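Local atomic coordinates of 1-deoxy-D-xylulose 5-phosphate reductoisomerase (Moraxella catarrhalis, PDB entry 4ZQG), a protein that catalyses the NAD(P)H-dependent, metal-assisted conversion of 1-deoxy-D-xylulose 5-phosphate into 2-C-methyl-D-erythritol 4-phosphate, a step of the MEP pathway that fosmidomycin blocks. Residues Cys336-Thr341 with Leu392-Lys397; Phe54-Ile59 with Leu78-Leu83; Pro165-Ala170 with Thr178-Lys183. One frame throughout, in Å; residues are numbered along the deposited sequence.

How the contacts relate
From the N terminus, contact 2 comes first: Phe54-Ile59 and Leu78-Leu83 close the loop that helix 66-75 makes between two neighbouring strands of the seven-stranded parallel sheet in the dinucleotide-binding domain. Contact 3 follows, closing a short loop, with seven residues between its segments, that leads from helix 166-170 to strand 182-189, in the part of the fold that also supplies the magnesium ligands. Contact 1 comes last and joins helices 333-351 and 387-409 of the largely helical C-terminal region, its two segments being separated by 50 residues. The three lie in series, with no nesting or crossing. Their centres are 33 to 42 Å apart, so each ties together a separate region of the subunit.

Contact 1 of 3, residues Cys336-Thr341 with Leu392-Lys397; sequences CIALNT and LTMDKK
Met394 reaches from helix 387-409 over Ile337 and Ala338 of helix 333-351, a helix-helix packing in the largely helical C-terminal region of the reductoisomerase. The two short axes approach to 9.4 Å and cross at -47°. From its CB, 4.1 Å from Ile337 CG2, the methionine runs to CG, which presses on that same methyl at 3.4 Å. CG stands anti to the backbone N (chi1 173°), and a bend at chi2 (101°) then turns the thioether in toward the neighbouring helix, so that the terminal CE ends 4.1 Å from Ala338 CB. Asp376 and Tyr377, in a loop, also touch this side chain. One turn on from Ile337, and at the residue next to Met394, the contact becomes polar. Thr341 and Asp395 meet at about a right angle, and their CA atoms, 6.3 Å apart, are the nearest backbone pair. The carboxylate is buried, and both its oxygens have hydrogen-bonding partners: OD2 forms a salt bridge with Arg399, which probably favours the ionised form. Its OD1 accepts the hydroxyl proton of Thr341 OG1 at 2.8 Å, using the anti lone pair, the one directed away from OD2, while Thr341 CG2 lies against the same oxygen.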
# COMPACT_ATOMS: atom_id res chain seq x y z
N CYS A 336 -9.70 -29.51 -1.76
CA CYS A 336 -9.62 -28.48 -0.73
C CYS A 336 -10.39 -28.85 0.52
O CYS A 336 -9.95 -28.55 1.64
CB CYS A 336 -10.10 -27.15 -1.28
SG CYS A 336 -8.89 -26.50 -2.45
N ILE A 337 -11.50 -29.54 0.31
CA ILE A 337 -12.29 -30.16 1.36
C ILE A 337 -11.49 -31.28 2.00
O ILE A 337 -11.26 -31.29 3.19
CB ILE A 337 -13.61 -30.65 0.80
CG1 ILE A 337 -14.45 -29.43 0.46
CG2 ILE A 337 -14.32 -31.58 1.79
CD1 ILE A 337 -15.64 -29.73 -0.40
N ALA A 338 -11.03 -32.22 1.19
CA ALA A 338 -10.14 -33.22 1.72
C ALA A 338 -9.11 -32.51 2.56
O ALA A 338 -8.88 -32.90 3.67
CB ALA A 338 -9.47 -34.01 0.60
N LEU A 339 -8.53 -31.43 2.04
CA LEU A 339 -7.45 -30.73 2.73
C LEU A 339 -7.88 -30.15 4.07
O LEU A 339 -7.25 -30.40 5.09
CB LEU A 339 -6.89 -29.57 1.90
CG LEU A 339 -5.76 -28.75 2.56
CD1 LEU A 339 -4.39 -29.27 2.15
CD2 LEU A 339 -5.90 -27.27 2.23
N ASN A 340 -8.92 -29.34 4.03
CA ASN A 340 -9.35 -28.60 5.19
C ASN A 340 -9.87 -29.50 6.32
O ASN A 340 -9.44 -29.36 7.48
CB ASN A 340 -10.45 -27.64 4.83
CG ASN A 340 -10.95 -26.93 6.05
OD1 ASN A 340 -10.15 -26.35 6.80
ND2 ASN A 340 -12.26 -27.03 6.32
N THR A 341 -10.77 -30.41 5.96
CA THR A 341 -11.28 -31.41 6.88
C THR A 341 -10.21 -32.36 7.39
O THR A 341 -10.12 -32.56 8.59
CB THR A 341 -12.42 -32.23 6.27
OG1 THR A 341 -13.46 -31.33 5.85
CG2 THR A 341 -12.98 -33.17 7.28
N LEU A 392 -21.01 -31.29 2.28
CA LEU A 392 -21.16 -31.89 3.61
C LEU A 392 -20.92 -33.40 3.62
O LEU A 392 -20.27 -33.92 4.52
CB LEU A 392 -22.54 -31.58 4.19
CG LEU A 392 -22.81 -30.09 4.41
CD1 LEU A 392 -24.27 -29.90 4.76
CD2 LEU A 392 -21.92 -29.48 5.49
N THR A 393 -21.39 -34.10 2.59
CA THR A 393 -21.14 -35.55 2.47
C THR A 393 -19.65 -35.87 2.41
O THR A 393 -19.19 -36.84 3.00
CB THR A 393 -21.85 -36.09 1.23
OG1 THR A 393 -23.25 -35.82 1.36
CG2 THR A 393 -21.65 -37.59 1.07
N MET A 394 -18.89 -35.04 1.70
CA MET A 394 -17.46 -35.26 1.56
C MET A 394 -16.77 -34.91 2.83
O MET A 394 -15.81 -35.56 3.24
CB MET A 394 -16.87 -34.42 0.43
CG MET A 394 -15.35 -34.51 0.37
SD MET A 394 -14.79 -35.61 -0.91
CE MET A 394 -13.08 -35.18 -0.96
N ASP A 395 -17.22 -33.83 3.44
CA ASP A 395 -16.82 -33.52 4.79
C ASP A 395 -16.94 -34.77 5.68
O ASP A 395 -15.94 -35.23 6.22
CB ASP A 395 -17.65 -32.37 5.33
CG ASP A 395 -17.21 -31.92 6.71
OD1 ASP A 395 -15.99 -31.69 6.89
OD2 ASP A 395 -18.09 -31.86 7.60
N LYS A 396 -18.15 -35.35 5.80
CA LYS A 396 -18.38 -36.52 6.71
C LYS A 396 -17.42 -37.63 6.33
O LYS A 396 -16.80 -38.27 7.18
CB LYS A 396 -19.83 -37.06 6.68
CG LYS A 396 -20.87 -36.27 7.47
N LYS A 397 -17.25 -37.80 5.03
CA LYS A 397 -16.39 -38.84 4.52
C LYS A 397 -14.92 -38.64 4.88
O LYS A 397 -14.26 -39.56 5.37
CB LYS A 397 -16.55 -38.93 3.02
CG LYS A 397 -15.78 -40.08 2.40
CD LYS A 397 -16.28 -40.27 0.99
CE LYS A 397 -15.45 -41.29 0.24
NZ LYS A 397 -16.01 -41.51 -1.12

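Contact 2 of 3, residues Phe54-Ile59 with Leu78-Leu83; sequences FHPVKI and LDTIIL
Two torsions set the packing of Ile59 against Thr80. Thr80 holds OG1 beside its own backbone N (chi1 -47°), which leaves CG2 anti to that N and directed at the isoleucine, while Ile59 carries CG1 between its N and carbonyl carbon (chi1 66°). The threonine methyl therefore lies 3.9 Å from Ile59 CG2, with CG1 and CD1 also close, the two side chains meeting at about a right angle. On its other branch, Thr80 OG1 donates to Pro56 O at 3.2 Å, in the carbonyl plane. The backbones then pair in parallel, Lys58 beside Ile81 and Ile59 beside Ile82. Ile81 N donates to Val57 O at 2.9 Å; Ile59 N meets Ile81 O at 2.8 Å; and a weak bond from Leu83 N to Ile59 O follows. At the start of the pairing, Leu78 CD1 touches the His55 ring at its edge, 3.6 Å from CD2. Lys58 extends past Leu83 CD1, and its NZ forms salt bridges with Asp95 and Glu91. With helix 66-75 packed on Ile59 and Ile82, this is the beta-alpha-beta crossover of a Rossmann-type dinucleotide-binding domain, here at the sheet edge formed by strand 81-84.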
# COMPACT_ATOMS: atom_id res chain seq x y z
N PHE A 54 -25.77 -5.86 25.42
CA PHE A 54 -26.19 -5.29 24.14
C PHE A 54 -27.65 -5.40 23.82
O PHE A 54 -28.05 -4.85 22.81
CB PHE A 54 -25.36 -5.86 22.95
CG PHE A 54 -23.91 -5.50 22.98
CD1 PHE A 54 -22.96 -6.41 23.36
CD2 PHE A 54 -23.49 -4.23 22.64
CE1 PHE A 54 -21.61 -6.07 23.39
CE2 PHE A 54 -22.16 -3.89 22.69
CZ PHE A 54 -21.22 -4.81 23.06
N HIS A 55 -28.44 -6.09 24.64
CA HIS A 55 -29.91 -6.27 24.41
C HIS A 55 -30.20 -6.62 22.96
O HIS A 55 -30.88 -5.87 22.27
CB HIS A 55 -30.75 -5.02 24.82
CG HIS A 55 -30.65 -4.63 26.27
ND1 HIS A 55 -30.31 -3.36 26.69
CD2 HIS A 55 -30.84 -5.36 27.41
CE1 HIS A 55 -30.29 -3.32 28.01
NE2 HIS A 55 -30.60 -4.52 28.47
N PRO A 56 -29.63 -7.74 22.46
CA PRO A 56 -29.87 -8.16 21.10
C PRO A 56 -31.27 -8.69 20.92
O PRO A 56 -31.85 -9.23 21.86
CB PRO A 56 -28.91 -9.32 20.94
CG PRO A 56 -28.73 -9.86 22.27
CD PRO A 56 -28.68 -8.64 23.13
N VAL A 57 -31.79 -8.59 19.71
CA VAL A 57 -33.08 -9.15 19.41
C VAL A 57 -33.04 -10.66 19.47
O VAL A 57 -33.96 -11.27 19.92
CB VAL A 57 -33.62 -8.62 18.06
CG1 VAL A 57 -34.97 -9.23 17.73
CG2 VAL A 57 -33.72 -7.10 18.10
N LYS A 58 -31.96 -11.29 19.02
CA LYS A 58 -31.88 -12.75 18.99
C LYS A 58 -30.51 -13.20 19.36
O LYS A 58 -29.53 -12.51 19.07
CB LYS A 58 -32.16 -13.30 17.57
CG LYS A 58 -33.31 -12.66 16.82
CD LYS A 58 -33.74 -13.50 15.61
CE LYS A 58 -34.99 -12.91 14.96
NZ LYS A 58 -35.24 -13.48 13.62
N ILE A 59 -30.41 -14.36 19.96
CA ILE A 59 -29.12 -15.02 20.13
C ILE A 59 -29.33 -16.50 19.87
O ILE A 59 -30.47 -16.97 19.88
CB ILE A 59 -28.51 -14.81 21.53
CG1 ILE A 59 -29.39 -15.51 22.58
CG2 ILE A 59 -28.34 -13.34 21.80
CD1 ILE A 59 -29.06 -15.15 24.02
N LEU A 78 -34.63 -10.16 29.97
CA LEU A 78 -34.41 -9.61 28.64
C LEU A 78 -35.52 -10.07 27.70
O LEU A 78 -36.02 -11.17 27.83
CB LEU A 78 -33.07 -10.06 28.06
CG LEU A 78 -31.71 -9.48 28.49
CD1 LEU A 78 -31.88 -8.20 29.28
CD2 LEU A 78 -30.90 -10.52 29.24
N ASP A 79 -35.85 -9.23 26.70
CA ASP A 79 -36.81 -9.59 25.64
C ASP A 79 -36.23 -10.55 24.60
O ASP A 79 -36.95 -11.02 23.72
CB ASP A 79 -37.29 -8.34 24.89
CG ASP A 79 -38.07 -7.38 25.78
OD1 ASP A 79 -38.07 -6.16 25.48
OD2 ASP A 79 -38.69 -7.82 26.77
N THR A 80 -34.93 -10.84 24.70
CA THR A 80 -34.17 -11.57 23.69
C THR A 80 -34.73 -12.93 23.28
O THR A 80 -34.92 -13.81 24.12
CB THR A 80 -32.72 -11.80 24.22
OG1 THR A 80 -32.20 -10.57 24.77
CG2 THR A 80 -31.80 -12.27 23.13
N ILE A 81 -34.96 -13.12 21.97
CA ILE A 81 -35.29 -14.43 21.40
C ILE A 81 -34.08 -15.37 21.39
O ILE A 81 -32.99 -14.98 20.93
CB ILE A 81 -35.82 -14.32 19.96
CG1 ILE A 81 -37.10 -13.50 19.89
CG2 ILE A 81 -36.00 -15.71 19.37
CD1 ILE A 81 -37.30 -12.73 18.61
N ILE A 82 -34.26 -16.60 21.85
CA ILE A 82 -33.16 -17.55 21.89
C ILE A 82 -33.41 -18.56 20.80
O ILE A 82 -34.57 -18.91 20.55
CB ILE A 82 -33.07 -18.31 23.21
CG1 ILE A 82 -32.88 -17.32 24.35
CG2 ILE A 82 -31.90 -19.26 23.20
CD1 ILE A 82 -34.18 -16.71 24.84
N LEU A 83 -32.32 -19.00 20.15
CA LEU A 83 -32.34 -19.92 19.04
C LEU A 83 -31.30 -20.99 19.29
O LEU A 83 -30.45 -20.81 20.15
CB LEU A 83 -32.04 -19.18 17.75
CG LEU A 83 -32.95 -18.03 17.35
CD1 LEU A 83 -32.54 -17.46 16.00
CD2 LEU A 83 -34.41 -18.47 17.27

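Contact 3 of 3, residues Pro165-Ala170 with Thr178-Lys183; sequences PAAIQA and TSYGIK
Tyr180 lays one face of its ring against Ile168, and the two side chains slide past each other in opposite directions. Ile168 CG1 lies over the ring, while CD1 reaches back toward its root, 3.9 Å from Tyr180 CG and the same distance from Tyr180 CB. Both side chains point toward the other segment, and in each the first carbon beyond CB stands beside the backbone N (chi1 -54° in Ile168, -66° in Tyr180); coming from opposing segments, they overlap along their lengths. Two further groups meet the ring obliquely. Pro165 CG approaches Tyr180 CD1 at 4.0 Å, and at the far end Ala167 CB lies 3.4 Å from Tyr180 OH. Ile182 completes the cluster, its CG1 4.1 Å from Ile168 CD1 and its CD1 4.3 Å from Pro165 CD. No hydrogen bond links the two segments; they meet by van der Waals packing, mostly apolar. Tyr266 of strand 260-266 touches both Pro165 and Ile182, and Ser179 OG is hydrogen-bonded to Glu292 of the second subunit, placing the turn at the dimer interface. Pro165 occupies the N-cap position of helix 166-170. The arrangement is a helix-to-strand connection, a short helix packed through an apolar cluster on the 3-10 turn that precedes strand 182-189 of the four-stranded mixed sheet and on that strand's first residue.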
# COMPACT_ATOMS: atom_id res chain seq x y z
N PRO A 165 -7.63 -1.73 -6.69
CA PRO A 165 -8.37 -0.54 -7.07
C PRO A 165 -9.85 -0.72 -6.74
O PRO A 165 -10.29 -1.84 -6.54
CB PRO A 165 -8.16 -0.44 -8.59
CG PRO A 165 -7.11 -1.42 -8.94
CD PRO A 165 -6.95 -2.38 -7.82
N ALA A 166 -10.60 0.37 -6.71
CA ALA A 166 -12.01 0.33 -6.30
C ALA A 166 -12.86 -0.66 -7.08
O ALA A 166 -13.52 -1.54 -6.51
CB ALA A 166 -12.63 1.70 -6.42
N ALA A 167 -12.83 -0.51 -8.40
CA ALA A 167 -13.55 -1.40 -9.31
C ALA A 167 -13.38 -2.90 -9.01
O ALA A 167 -14.34 -3.68 -9.17
CB ALA A 167 -13.14 -1.09 -10.72
N ILE A 168 -12.19 -3.30 -8.54
CA ILE A 168 -11.91 -4.72 -8.20
C ILE A 168 -12.39 -5.11 -6.79
O ILE A 168 -12.63 -6.29 -6.51
CB ILE A 168 -10.41 -5.04 -8.40
CG1 ILE A 168 -10.00 -4.65 -9.82
CG2 ILE A 168 -10.11 -6.51 -8.11
CD1 ILE A 168 -8.65 -5.14 -10.27
N GLN A 169 -12.52 -4.12 -5.91
CA GLN A 169 -13.21 -4.32 -4.61
C GLN A 169 -14.71 -4.55 -4.87
O GLN A 169 -15.28 -5.49 -4.36
CB GLN A 169 -13.00 -3.08 -3.70
CG GLN A 169 -11.53 -2.77 -3.42
CD GLN A 169 -11.27 -1.55 -2.56
OE1 GLN A 169 -12.01 -0.58 -2.57
NE2 GLN A 169 -10.14 -1.57 -1.87
N ALA A 170 -15.32 -3.70 -5.71
CA ALA A 170 -16.71 -3.87 -6.14
C ALA A 170 -16.94 -5.21 -6.85
O ALA A 170 -17.71 -6.03 -6.38
CB ALA A 170 -17.13 -2.72 -7.03
N THR A 178 -6.70 -6.25 -18.11
CA THR A 178 -5.26 -6.09 -17.94
C THR A 178 -4.86 -4.63 -17.73
O THR A 178 -3.76 -4.36 -17.27
CB THR A 178 -4.46 -6.73 -19.11
OG1 THR A 178 -4.73 -6.03 -20.31
CG2 THR A 178 -4.83 -8.21 -19.33
N SER A 179 -5.75 -3.69 -18.07
CA SER A 179 -5.66 -2.28 -17.67
C SER A 179 -5.28 -2.03 -16.24
O SER A 179 -4.53 -1.10 -15.96
CB SER A 179 -7.01 -1.62 -17.84
OG SER A 179 -7.14 -1.19 -19.16
N TYR A 180 -5.85 -2.80 -15.32
CA TYR A 180 -5.60 -2.59 -13.91
C TYR A 180 -4.22 -3.03 -13.54
O TYR A 180 -3.73 -2.66 -12.48
CB TYR A 180 -6.64 -3.33 -13.05
CG TYR A 180 -8.01 -2.75 -13.23
CD1 TYR A 180 -8.31 -1.50 -12.71
CD2 TYR A 180 -8.99 -3.42 -13.96
CE1 TYR A 180 -9.54 -0.93 -12.91
CE2 TYR A 180 -10.23 -2.86 -14.17
CZ TYR A 180 -10.50 -1.60 -13.64
OH TYR A 180 -11.71 -1.01 -13.81
N GLY A 181 -3.62 -3.87 -14.36
CA GLY A 181 -2.24 -4.20 -14.21
C GLY A 181 -1.87 -5.02 -13.01
O GLY A 181 -0.72 -4.94 -12.58
N ILE A 182 -2.78 -5.85 -12.49
CA ILE A 182 -2.41 -6.72 -11.36
C ILE A 182 -1.55 -7.86 -11.86
O ILE A 182 -1.94 -8.55 -12.80
CB ILE A 182 -3.59 -7.41 -10.64
CG1 ILE A 182 -4.78 -6.47 -10.34
CG2 ILE A 182 -3.11 -8.02 -9.35
CD1 ILE A 182 -4.39 -5.10 -9.92
N LYS A 183 -0.39 -8.09 -11.25
CA LYS A 183 0.50 -9.13 -11.69
C LYS A 183 0.30 -10.32 -10.87
O LYS A 183 0.00 -11.39 -11.38
CB LYS A 183 1.97 -8.72 -11.62
CG LYS A 183 2.85 -9.51 -12.60
CD LYS A 183 4.30 -9.39 -12.25
CE LYS A 183 5.16 -9.94 -13.37
NZ LYS A 183 6.58 -9.66 -13.03